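Local atomic coordinates of fucose-specific lectin (PDB entry 6GKE), a protein that binds L-fucose as a homodimeric six-bladed beta-propeller lectin, with strongest preference for alpha-1,6-linked core fucose on glycoproteins. Residues 91-94 and 95-98; 121-124 and 125-128. The protein carries 1 engineered substitution. All blocks are in the same frame, centred on the assembly; numbering follows the deposited sequence. Where two conformers were deposited one is given.

Contact 1 (91-94 and 95-98). With FUC (alpha-L-fucopyranose), chain C.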
loop_
_atom_site.group_PDB
_atom_site.type_symbol
_atom_site.label_atom_id
_atom_site.label_comp_id
_atom_site.label_asym_id
_atom_site.label_seq_id
_atom_site.Cartn_x
_atom_site.Cartn_y
_atom_site.Cartn_z
ATOM N N VAL A 91 22.267 11.912 9.700
ATOM C CA VAL A 91 23.676 11.949 9.367
ATOM C C VAL A 91 24.290 10.577 9.636
ATOM O O VAL A 91 24.187 10.085 10.749
ATOM C CB VAL A 91 24.391 13.001 10.236
ATOM C CG1 VAL A 91 25.908 12.868 10.204
ATOM C CG2 VAL A 91 23.960 14.407 9.863
ATOM N N TYR A 92 24.974 10.010 8.637
ATOM C CA TYR A 92 25.960 8.983 8.887
ATOM C C TYR A 92 27.310 9.688 8.834
ATOM O O TYR A 92 27.674 10.243 7.798
ATOM C CB TYR A 92 25.902 7.831 7.885
ATOM C CG TYR A 92 26.819 6.694 8.258
ATOM C CD1 TYR A 92 26.482 5.819 9.274
ATOM C CD2 TYR A 92 28.039 6.514 7.627
ATOM C CE1 TYR A 92 27.316 4.775 9.639
ATOM C CE2 TYR A 92 28.890 5.480 7.984
ATOM C CZ TYR A 92 28.524 4.604 8.988
ATOM O OH TYR A 92 29.351 3.576 9.337
ATOM N N ASP A 93 28.021 9.684 9.963
ATOM C CA ASP A 93 29.198 10.539 10.149
ATOM C C ASP A 93 30.501 9.781 9.862
ATOM O O ASP A 93 31.577 10.245 10.243
ATOM C CB ASP A 93 29.212 11.121 11.563
ATOM C CG ASP A 93 29.483 10.098 12.650
ATOM O OD1 ASP A 93 29.689 8.909 12.317
ATOM O OD2 ASP A 93 29.487 10.502 13.828
ATOM N N GLY A 94 30.399 8.631 9.188
ATOM C CA GLY A 94 31.535 7.758 8.925
ATOM C C GLY A 94 31.550 6.536 9.826
ATOM O O GLY A 94 32.192 5.542 9.486
ATOM N N SER A 95 30.851 6.603 10.970
ATOM C CA SER A 95 30.839 5.473 11.898
ATOM C C SER A 95 29.459 5.226 12.515
ATOM O O SER A 95 29.185 4.094 12.900
ATOM C CB SER A 95 31.884 5.629 12.967
ATOM O OG SER A 95 31.625 6.772 13.762
ATOM N N LYS A 96 28.593 6.245 12.602
ATOM C CA LYS A 96 27.295 6.072 13.253
ATOM C C LYS A 96 26.255 7.016 12.649
ATOM O O LYS A 96 26.590 8.024 12.035
ATOM C CB LYS A 96 27.421 6.349 14.754
ATOM C CG LYS A 96 27.885 7.755 15.098
ATOM C CD LYS A 96 28.069 8.013 16.578
ATOM C CE LYS A 96 28.705 9.359 16.858
ATOM N NZ LYS A 96 30.057 9.463 16.259
ATOM N N TRP A 97 24.987 6.659 12.870
ATOM C CA TRP A 97 23.844 7.470 12.497
ATOM C C TRP A 97 23.423 8.345 13.677
ATOM O O TRP A 97 23.200 7.842 14.776
ATOM C CB TRP A 97 22.679 6.584 12.061
ATOM C CG TRP A 97 22.872 5.953 10.721
ATOM C CD1 TRP A 97 23.329 4.697 10.450
ATOM C CD2 TRP A 97 22.646 6.582 9.449
ATOM N NE1 TRP A 97 23.379 4.492 9.100
ATOM C CE2 TRP A 97 22.968 5.630 8.459
ATOM C CE3 TRP A 97 22.186 7.842 9.054
ATOM C CZ2 TRP A 97 22.824 5.898 7.100
ATOM C CZ3 TRP A 97 22.048 8.109 7.710
ATOM C CH2 TRP A 97 22.363 7.147 6.750
ATOM N N ILE A 98 23.266 9.642 13.401
ATOM C CA ILE A 98 22.794 10.628 14.369
ATOM C C ILE A 98 21.824 11.580 13.661
ATOM O O ILE A 98 21.667 11.550 12.448
ATOM C CB ILE A 98 23.963 11.406 15.010
ATOM C CG1 ILE A 98 24.713 12.259 13.981
ATOM C CG2 ILE A 98 24.899 10.470 15.759
ATOM C CD1 ILE A 98 25.744 13.178 14.578
HETATM C C1 FUC C . 27.564 0.404 6.407
HETATM C C2 FUC C . 26.121 0.563 6.843
HETATM C C3 FUC C . 25.857 1.985 7.330
HETATM C C4 FUC C . 26.309 2.997 6.288
HETATM C C5 FUC C . 27.776 2.747 5.955
HETATM C C6 FUC C . 28.322 3.684 4.887
HETATM O O1 FUC C . 28.369 0.466 7.577
HETATM O O2 FUC C . 25.851 -0.358 7.906
HETATM O O3 FUC C . 24.474 2.141 7.668
HETATM O O4 FUC C . 25.547 2.884 5.082
HETATM O O5 FUC C . 27.918 1.411 5.468
HETATM O O HOH W 1 28.205 1.621 10.864
HETATM O O HOH W 2 32.920 9.003 12.571
#
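Tyr92 swings its ring away from its own backbone N (chi1 -173°), and Trp97, with CG beside its N (chi1 -73°), lays its indole against the root of the tyrosine. Tyr92 CB sits squarely over the centre of the six-membered ring of Trp97, a CH-pi contact of 3.5 Å, while the two ring planes are inclined at 52°. On the opposite face of the sheet Val91 and Ile98 lie side by side, and their backbones pair through N-H...O bonds in both directions. Where the hairpin reverses, Asp93 turns its carboxylate back over the turn: OD1 accepts from Ser95 N and Lys96 N, each at 2.9 Å, and OD2 uses its syn lone pair in a 2.7 Å salt bridge to Lys96 NZ. Positive phi at Gly94 suits a residue without CB. Tyr92 shows one face to fucose, with its CE2 3.6 Å from FUC C5, and has the turn at Ser95 over the other. Trp97 NE1 gives FUC O3 a nearly straight bond of 3.0 Å, and Glu36 and Arg24 bond the same sugar. The chemistry thus joins apolar packing of a tyrosine ring face against the sugar to one directed indole N-H, both carried by a carboxylate-braced hairpin.

Contact 2 (121-124 and 125-128)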
loop_
_atom_site.group_PDB
_atom_site.type_symbol
_atom_site.label_atom_id
_atom_site.label_comp_id
_atom_site.label_asym_id
_atom_site.label_seq_id
_atom_site.Cartn_x
_atom_site.Cartn_y
_atom_site.Cartn_z
ATOM N N GLY A 121 31.951 18.426 -4.230
ATOM C CA GLY A 121 33.186 18.949 -3.692
ATOM C C GLY A 121 33.727 18.177 -2.499
ATOM O O GLY A 121 34.933 18.189 -2.259
ATOM N N GLY A 122 32.857 17.532 -1.721
ATOM C CA GLY A 122 33.312 16.889 -0.497
ATOM C C GLY A 122 34.283 15.760 -0.786
ATOM O O GLY A 122 34.034 14.919 -1.645
ATOM N N SER A 123 35.384 15.744 -0.037
ATOM C CA SER A 123 36.428 14.747 -0.189
ATOM C C SER A 123 37.260 14.728 1.091
ATOM O O SER A 123 36.971 15.439 2.042
ATOM C CB SER A 123 37.298 15.040 -1.385
ATOM O OG SER A 123 38.170 16.112 -1.082
ATOM N N GLU A 124 38.348 13.961 1.069
ATOM C CA GLU A 124 39.285 13.938 2.168
ATOM C C GLU A 124 40.190 15.178 2.167
ATOM O O GLU A 124 41.007 15.309 3.075
ATOM C CB GLU A 124 40.097 12.645 2.125
ATOM C CG GLU A 124 39.248 11.446 2.485
ATOM C CD GLU A 124 39.857 10.127 2.058
ATOM O OE1 GLU A 124 39.858 9.844 0.846
ATOM O OE2 GLU A 124 40.357 9.410 2.934
ATOM N N SER A 125 40.034 16.082 1.188
ATOM C CA SER A 125 40.868 17.285 1.151
ATOM C C SER A 125 40.058 18.534 0.784
ATOM O O SER A 125 40.636 19.578 0.509
ATOM C CB SER A 125 42.064 17.103 0.237
ATOM O OG SER A 125 41.673 16.869 -1.107
ATOM N N ALA A 126 38.725 18.450 0.860
ATOM C CA ALA A 126 37.872 19.601 0.551
ATOM C C ALA A 126 36.515 19.416 1.214
ATOM O O ALA A 126 36.050 18.290 1.376
ATOM C CB ALA A 126 37.717 19.772 -0.942
ATOM N N PRO A 127 35.838 20.513 1.613
ATOM C CA PRO A 127 34.544 20.401 2.278
ATOM C C PRO A 127 33.405 20.130 1.308
ATOM O O PRO A 127 33.483 20.450 0.121
ATOM C CB PRO A 127 34.381 21.780 2.928
ATOM C CG PRO A 127 35.083 22.699 1.960
ATOM C CD PRO A 127 36.293 21.910 1.499
ATOM N N PRO A 128 32.298 19.549 1.809
ATOM C CA PRO A 128 31.124 19.302 0.983
ATOM C C PRO A 128 30.307 20.579 0.761
ATOM O O PRO A 128 30.340 21.513 1.563
ATOM C CB PRO A 128 30.326 18.293 1.814
ATOM C CG PRO A 128 30.647 18.693 3.237
ATOM C CD PRO A 128 32.106 19.100 3.197
#
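The chain doubles back through Glu124 and Ser125, bringing Ser123 N to Ala126 O at 3.0 Å, while the CA atoms of Gly122 and Pro128 approach to 3.6 Å. The backbone bond is bent, with an N-H...O angle of 155° and the donor tilted 28° from the carbonyl plane, and the two arms of the loop make no regular ladder. The hydroxyl of Ser123 does the main side-chain work. Its OG is held over its own backbone, between N and the carbonyl carbon (chi1 75°), and from there it accepts the N-H of Ser125 at 2.9 Å in a fairly straight bond. This oxygen two residues back closes the inside of the bend in the manner of an ST turn, and the amide of Ala126 also comes within 3.1 Å of the same OG. The methyl of Ala126 leans on the carbonyl of Gly121, its CB 3.5 Å from Gly121 O. At the base, Pro128 CB rests 4.0 Å from Gly122 CA, and Gly121 has a positive phi that suits glycine. The carboxylate of Glu124 reaches away from the bend. In the fold, the loop connects strand 116-120 to strand 129-134, the first two strands of a four-stranded antiparallel propeller blade. Gln119, near the end of the first of these, accepts a hydrogen bond from Gly122 N through its OE1. The adjoining blade supplies further packing through strand 64-70, where Lys69 touches Glu124 and Trp68 touches Pro128.

Contacts 1 and 2 come in series along the chain and lie on the same side of its centre, their centres about 17 Å apart and their nearest atoms about 10 Å apart, without touching. They belong to consecutive repeats: contact 1 is the hairpin between strands 87-93 and 97-99, contact 2 the loop between strands 116-120 and 129-134. Fucose sites link them indirectly. Residues 91-98 contribute Tyr92 and Trp97 to one fucose pocket, while Val91 belongs to a second, which also contains Arg77. Pro128 of contact 2 has its side chain about 6 Å from that of Arg77 and about 4 Å from a bound fucose.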